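PDB 3EAA: EvpC from Edwardsiella tarda, which is probably the Hcp-type component of the type VI secretion system, a secreted protein that, like its relatives, builds hexameric rings for the secretion tube. Local coordinates for residues 134-139 against 150-155; 81-86 against 100-105. One frame throughout, in Å; residues are numbered along the deposited sequence.

Contact 1 (134-139 against 150-155)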
loop_
_atom_site.group_PDB
_atom_site.type_symbol
_atom_site.label_atom_id
_atom_site.label_comp_id
_atom_site.label_asym_id
_atom_site.label_seq_id
_atom_site.Cartn_x
_atom_site.Cartn_y
_atom_site.Cartn_z
ATOM N N THR A 134 -31.718 12.468 6.897
ATOM C CA THR A 134 -32.216 13.408 5.896
ATOM C C THR A 134 -31.097 14.261 5.291
ATOM O O THR A 134 -30.191 14.676 5.997
ATOM C CB THR A 134 -33.247 14.339 6.527
ATOM O OG1 THR A 134 -34.304 13.554 7.091
ATOM C CG2 THR A 134 -33.819 15.279 5.487
ATOM N N TRP A 135 -31.159 14.538 3.989
ATOM C CA TRP A 135 -30.069 15.276 3.340
ATOM C C TRP A 135 -30.128 16.798 3.498
ATOM O O TRP A 135 -29.340 17.367 4.245
ATOM C CB TRP A 135 -29.916 14.944 1.851
ATOM C CG TRP A 135 -30.478 13.647 1.387
ATOM C CD1 TRP A 135 -31.273 13.459 0.296
ATOM C CD2 TRP A 135 -30.287 12.358 1.974
ATOM N NE1 TRP A 135 -31.594 12.136 0.169
ATOM C CE2 TRP A 135 -31.007 11.439 1.180
ATOM C CE3 TRP A 135 -29.585 11.894 3.083
ATOM C CZ2 TRP A 135 -31.039 10.073 1.471
ATOM C CZ3 TRP A 135 -29.621 10.530 3.368
ATOM C CH2 TRP A 135 -30.344 9.640 2.561
ATOM N N GLU A 136 -31.029 17.450 2.768
ATOM C CA GLU A 136 -31.114 18.920 2.767
ATOM C C GLU A 136 -29.832 19.612 2.313
ATOM O O GLU A 136 -28.785 19.522 2.958
ATOM C CB GLU A 136 -31.494 19.464 4.141
ATOM C CG GLU A 136 -32.847 19.050 4.658
ATOM C CD GLU A 136 -33.247 19.855 5.875
ATOM O OE1 GLU A 136 -32.639 20.921 6.096
ATOM O OE2 GLU A 136 -34.167 19.434 6.606
ATOM N N TYR A 137 -29.942 20.327 1.203
ATOM C CA TYR A 137 -28.847 21.108 0.653
ATOM C C TYR A 137 -29.345 22.517 0.329
ATOM O O TYR A 137 -30.527 22.717 0.046
ATOM C CB TYR A 137 -28.355 20.452 -0.631
ATOM C CG TYR A 137 -27.370 21.285 -1.432
ATOM C CD1 TYR A 137 -26.013 21.241 -1.146
ATOM C CD2 TYR A 137 -27.793 22.097 -2.483
ATOM C CE1 TYR A 137 -25.104 21.983 -1.866
ATOM C CE2 TYR A 137 -26.888 22.847 -3.212
ATOM C CZ TYR A 137 -25.537 22.784 -2.900
ATOM O OH TYR A 137 -24.603 23.521 -3.606
ATOM N N VAL A 138 -28.443 23.488 0.356
ATOM C CA VAL A 138 -28.783 24.856 -0.002
ATOM C C VAL A 138 -27.697 25.459 -0.883
ATOM O O VAL A 138 -26.542 25.538 -0.469
ATOM C CB VAL A 138 -28.943 25.736 1.253
ATOM C CG1 VAL A 138 -29.090 27.188 0.875
ATOM C CG2 VAL A 138 -30.139 25.285 2.073
ATOM N N PRO A 139 -28.061 25.882 -2.107
ATOM C CA PRO A 139 -27.193 26.619 -3.032
ATOM C C PRO A 139 -26.781 27.976 -2.465
ATOM O O PRO A 139 -27.312 28.400 -1.436
ATOM C CB PRO A 139 -28.096 26.832 -4.248
ATOM C CG PRO A 139 -29.468 26.660 -3.715
ATOM C CD PRO A 139 -29.334 25.547 -2.752
ATOM N N ILE A 150 -32.988 22.948 -1.135
ATOM C CA ILE A 150 -33.316 21.822 -2.003
ATOM C C ILE A 150 -33.968 20.665 -1.258
ATOM O O ILE A 150 -33.301 19.917 -0.540
ATOM C CB ILE A 150 -32.096 21.317 -2.793
ATOM C CG1 ILE A 150 -31.482 22.463 -3.602
ATOM C CG2 ILE A 150 -32.497 20.166 -3.716
ATOM C CD1 ILE A 150 -32.498 23.337 -4.317
ATOM N N GLY A 151 -35.280 20.544 -1.479
ATOM C CA GLY A 151 -36.179 19.587 -0.823
ATOM C C GLY A 151 -35.504 18.569 0.094
ATOM O O GLY A 151 -34.853 17.633 -0.374
ATOM N N PRO A 152 -35.663 18.762 1.411
ATOM C CA PRO A 152 -35.233 17.823 2.454
ATOM C C PRO A 152 -35.772 16.420 2.209
ATOM O O PRO A 152 -36.967 16.166 2.359
ATOM C CB PRO A 152 -35.880 18.403 3.718
ATOM C CG PRO A 152 -36.948 19.378 3.188
ATOM C CD PRO A 152 -36.287 19.957 1.994
ATOM N N GLU A 153 -34.891 15.507 1.832
ATOM C CA GLU A 153 -35.300 14.131 1.616
ATOM C C GLU A 153 -34.448 13.215 2.482
ATOM O O GLU A 153 -33.549 13.680 3.186
ATOM C CB GLU A 153 -35.199 13.761 0.137
ATOM C CG GLU A 153 -36.325 14.341 -0.699
ATOM C CD GLU A 153 -35.922 14.610 -2.128
ATOM O OE1 GLU A 153 -35.461 13.669 -2.811
ATOM O OE2 GLU A 153 -36.078 15.767 -2.572
ATOM N N GLY A 154 -34.739 11.921 2.449
ATOM C CA GLY A 154 -34.057 11.008 3.335
ATOM C C GLY A 154 -34.606 9.610 3.243
ATOM O O GLY A 154 -35.161 9.232 2.224
ATOM N N TRP A 155 -34.466 8.844 4.317
ATOM C CA TRP A 155 -34.804 7.432 4.264
ATOM C C TRP A 155 -34.763 6.797 5.647
ATOM O O TRP A 155 -34.111 7.311 6.555
ATOM C CB TRP A 155 -33.842 6.728 3.312
ATOM C CG TRP A 155 -34.078 5.278 3.127
ATOM C CD1 TRP A 155 -33.632 4.269 3.927
ATOM C CD2 TRP A 155 -34.787 4.651 2.051
ATOM N NE1 TRP A 155 -34.031 3.054 3.426
ATOM C CE2 TRP A 155 -34.743 3.262 2.275
ATOM C CE3 TRP A 155 -35.460 5.134 0.924
ATOM C CZ2 TRP A 155 -35.348 2.346 1.419
ATOM C CZ3 TRP A 155 -36.061 4.220 0.071
ATOM C CH2 TRP A 155 -36.002 2.845 0.324
#

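Contact 2 (81-86 against 100-105)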
loop_
_atom_site.group_PDB
_atom_site.type_symbol
_atom_site.label_atom_id
_atom_site.label_comp_id
_atom_site.label_asym_id
_atom_site.label_seq_id
_atom_site.Cartn_x
_atom_site.Cartn_y
_atom_site.Cartn_z
ATOM N N PRO A 81 -31.559 10.366 20.463
ATOM C CA PRO A 81 -32.725 10.518 19.598
ATOM C C PRO A 81 -32.319 11.103 18.269
ATOM O O PRO A 81 -32.909 10.802 17.235
ATOM C CB PRO A 81 -33.569 11.557 20.344
ATOM C CG PRO A 81 -32.953 11.675 21.723
ATOM C CD PRO A 81 -31.524 11.370 21.539
ATOM N N THR A 82 -31.301 11.949 18.305
ATOM C CA THR A 82 -31.054 12.831 17.183
ATOM C C THR A 82 -29.626 13.328 17.097
ATOM O O THR A 82 -29.086 13.894 18.045
ATOM C CB THR A 82 -31.977 14.046 17.274
ATOM O OG1 THR A 82 -33.320 13.630 17.009
ATOM C CG2 THR A 82 -31.561 15.118 16.283
ATOM N N LEU A 83 -29.035 13.123 15.930
ATOM C CA LEU A 83 -27.747 13.697 15.602
ATOM C C LEU A 83 -27.911 14.609 14.387
ATOM O O LEU A 83 -28.406 14.185 13.351
ATOM C CB LEU A 83 -26.745 12.591 15.294
ATOM C CG LEU A 83 -25.374 13.117 14.902
ATOM C CD1 LEU A 83 -24.633 13.550 16.152
ATOM C CD2 LEU A 83 -24.599 12.074 14.133
ATOM N N GLU A 84 -27.505 15.865 14.533
ATOM C CA GLU A 84 -27.585 16.825 13.450
ATOM C C GLU A 84 -26.206 17.168 12.929
ATOM O O GLU A 84 -25.386 17.710 13.645
ATOM C CB GLU A 84 -28.256 18.115 13.919
ATOM C CG GLU A 84 -29.746 18.002 14.172
ATOM C CD GLU A 84 -30.269 19.137 15.045
ATOM O OE1 GLU A 84 -30.103 20.323 14.676
ATOM O OE2 GLU A 84 -30.849 18.841 16.107
ATOM N N LEU A 85 -25.952 16.867 11.669
ATOM C CA LEU A 85 -24.716 17.318 11.048
ATOM C C LEU A 85 -24.951 18.586 10.226
ATOM O O LEU A 85 -26.005 18.756 9.592
ATOM C CB LEU A 85 -24.100 16.220 10.181
ATOM C CG LEU A 85 -22.602 16.425 9.950
ATOM C CD1 LEU A 85 -21.885 15.098 9.800
ATOM C CD2 LEU A 85 -22.356 17.332 8.751
ATOM N N GLU A 86 -23.965 19.475 10.240
ATOM C CA GLU A 86 -24.131 20.774 9.615
ATOM C C GLU A 86 -22.816 21.347 9.086
ATOM O O GLU A 86 -21.886 21.611 9.850
ATOM C CB GLU A 86 -24.760 21.729 10.618
ATOM C CG GLU A 86 -25.579 22.825 10.010
ATOM C CD GLU A 86 -26.535 23.449 11.013
ATOM O OE1 GLU A 86 -27.278 22.692 11.680
ATOM O OE2 GLU A 86 -26.546 24.695 11.130
ATOM N N TYR A 100 -27.624 17.663 7.601
ATOM C CA TYR A 100 -27.914 16.249 7.760
ATOM C C TYR A 100 -28.633 16.037 9.070
ATOM O O TYR A 100 -28.419 16.780 10.014
ATOM C CB TYR A 100 -26.632 15.428 7.726
ATOM C CG TYR A 100 -26.384 14.757 6.405
ATOM C CD1 TYR A 100 -25.486 15.290 5.481
ATOM C CD2 TYR A 100 -27.041 13.578 6.080
ATOM C CE1 TYR A 100 -25.252 14.662 4.263
ATOM C CE2 TYR A 100 -26.814 12.940 4.869
ATOM C CZ TYR A 100 -25.921 13.488 3.962
ATOM O OH TYR A 100 -25.704 12.856 2.757
ATOM N N LYS A 101 -29.485 15.025 9.122
ATOM C CA LYS A 101 -30.259 14.770 10.318
ATOM C C LYS A 101 -30.487 13.281 10.544
ATOM O O LYS A 101 -31.140 12.620 9.749
ATOM C CB LYS A 101 -31.591 15.524 10.264
ATOM C CG LYS A 101 -31.462 17.039 10.476
ATOM C CD LYS A 101 -32.772 17.781 10.159
ATOM C CE LYS A 101 -32.678 19.280 10.454
ATOM N NZ LYS A 101 -33.930 19.999 10.085
ATOM N N PHE A 102 -29.934 12.762 11.637
ATOM C CA PHE A 102 -30.068 11.354 11.982
ATOM C C PHE A 102 -30.978 11.188 13.172
ATOM O O PHE A 102 -31.029 12.037 14.060
ATOM C CB PHE A 102 -28.709 10.727 12.293
ATOM C CG PHE A 102 -27.680 10.967 11.239
ATOM C CD1 PHE A 102 -26.947 12.144 11.220
ATOM C CD2 PHE A 102 -27.445 10.023 10.262
ATOM C CE1 PHE A 102 -25.995 12.373 10.241
ATOM C CE2 PHE A 102 -26.497 10.241 9.284
ATOM C CZ PHE A 102 -25.770 11.420 9.271
ATOM N N THR A 103 -31.676 10.063 13.192
ATOM C CA THR A 103 -32.664 9.792 14.214
ATOM C C THR A 103 -32.418 8.395 14.753
ATOM O O THR A 103 -32.281 7.452 13.982
ATOM C CB THR A 103 -34.100 9.884 13.629
ATOM O OG1 THR A 103 -34.175 10.954 12.682
ATOM C CG2 THR A 103 -35.125 10.121 14.717
ATOM N N HIS A 104 -32.363 8.269 16.074
ATOM C CA HIS A 104 -32.070 6.992 16.733
ATOM C C HIS A 104 -30.598 6.591 16.573
ATOM O O HIS A 104 -30.269 5.528 16.050
ATOM C CB HIS A 104 -33.019 5.886 16.259
ATOM C CG HIS A 104 -34.456 6.177 16.534
ATOM N ND1 HIS A 104 -34.997 6.136 17.816
ATOM C CD2 HIS A 104 -35.477 6.535 15.725
ATOM C CE1 HIS A 104 -36.268 6.451 17.765
ATOM N NE2 HIS A 104 -36.596 6.700 16.502
ATOM N N VAL A 105 -29.721 7.457 17.055
ATOM C CA VAL A 105 -28.300 7.306 16.845
ATOM C C VAL A 105 -27.594 6.602 17.993
ATOM O O VAL A 105 -27.995 6.723 19.149
ATOM C CB VAL A 105 -27.628 8.674 16.670
ATOM C CG1 VAL A 105 -26.376 8.538 15.800
ATOM C CG2 VAL A 105 -28.596 9.668 16.067
#

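Contact 1 (134-139 against 150-155)
Ile-150 N donates to Tyr-137 O over 2.7 Å, and the bond is nearly straight (170° at the hydrogen), reaching the oxygen almost head-on. This bond joins 134-139 and 150-155 where regular pairing has ended. At the other end, Trp-135 N lies near Glu-153 O, but that oxygen is less surely placed and the bond is correspondingly doubtful. Gly-154 supplies the clearer contact here: its CA sits over one face of the Trp-135 indole, 3.9 Å from the centroid of the six-membered ring, a CH-pi contact. The indole NE1 is satisfied across the subunit boundary by Ser-72 OG of a second subunit, which also bonds Glu-153 OE1; Lys-69 of that subunit adds a salt bridge to the same carboxylate oxygen. Glu-136 lays its CG against the Pro-152 ring, and its extended chain carries OE1 to a salt bridge with Lys-149. Further along, Ile-150 CG1 meets the edge of the Tyr-137 ring at CD2 (3.9 Å) and Pro-139 CD (3.9 Å). The antiparallel pair of Thr-134 and Gly-154, non-hydrogen-bonded, thus passes into two loop segments that run roughly antiparallel along a subunit interface of the Hcp-type hexamer.

Contact 2 (81-86 against 100-105)
Leu-83 O receives the shortest polar bond between the two strands, 2.7 Å from Phe-102 N and nearly straight at 172°. The same oxygen also lies in the plane of the Phe-102 ring, at its edge near CD1. Leu-83 N returns a bond to Phe-102 O at 2.9 Å, completing the reciprocal bonds of an antiparallel hydrogen-bonded pair, and Thr-82 CA adds a CA-H...O contact to Phe-102 O. Two residues on, Tyr-100 N gives to Leu-85 O at 2.8 Å, while the return bond from Leu-85 N to Tyr-100 O is more bent (135°). Near the corner of the chain, His-104 N donates to Pro-81 O at 2.8 Å from above its carbonyl plane, tying the turning chain to the start of 81-86.

One face of the pair carries Leu-83, Leu-85, Phe-102 and Tyr-100, and its contacts are mainly apolar. With CG anti to its backbone N (chi1 178°), Leu-83 runs alongside Phe-102 in the same direction, bringing CD2 to 3.7 Å from Phe-102 CD1. Val-105, beyond the corner, places CG2 3.5 Å from Leu-83 CB, and Leu-85 CB rests on Tyr-100 CB. The opposite face carries Glu-84 and Lys-101, whose chains lie side by side and touch through their CG atoms, although their charged ends stay apart.

Strand 4-9 flanks 80-88 on its other side, and strand 132-134 does the same for 96-102. Leu-57 of strand 52-62 packs on Leu-83 and Leu-85, and Tyr-130 meets the Phe-102 ring edge-to-face, both on the face of the hairpin that carries Leu-83, Leu-85 and Phe-102.

Along the chain both segments of contact 2 come before those of contact 1, and the centres of the two contacts lie 13 Å apart on one antiparallel sheet. The hairpin of 80-88 and 96-102 occupies its middle; strand 96-102 of contact 2 lies directly beside strand 132-134, from which contact 1 leads off. A probable backbone hydrogen bond from Lys-101 N to Thr-134 O joins them, the Trp-135 and Tyr-100 rings pack together, and a long, weak ion pair links Glu-136 to Lys-101. Contact 2 turns one face to the subunit's interior, whereas contact 1, leaving the sheet as loop, presents side chains to a neighbouring subunit, consistent with the ring assembly of Hcp proteins.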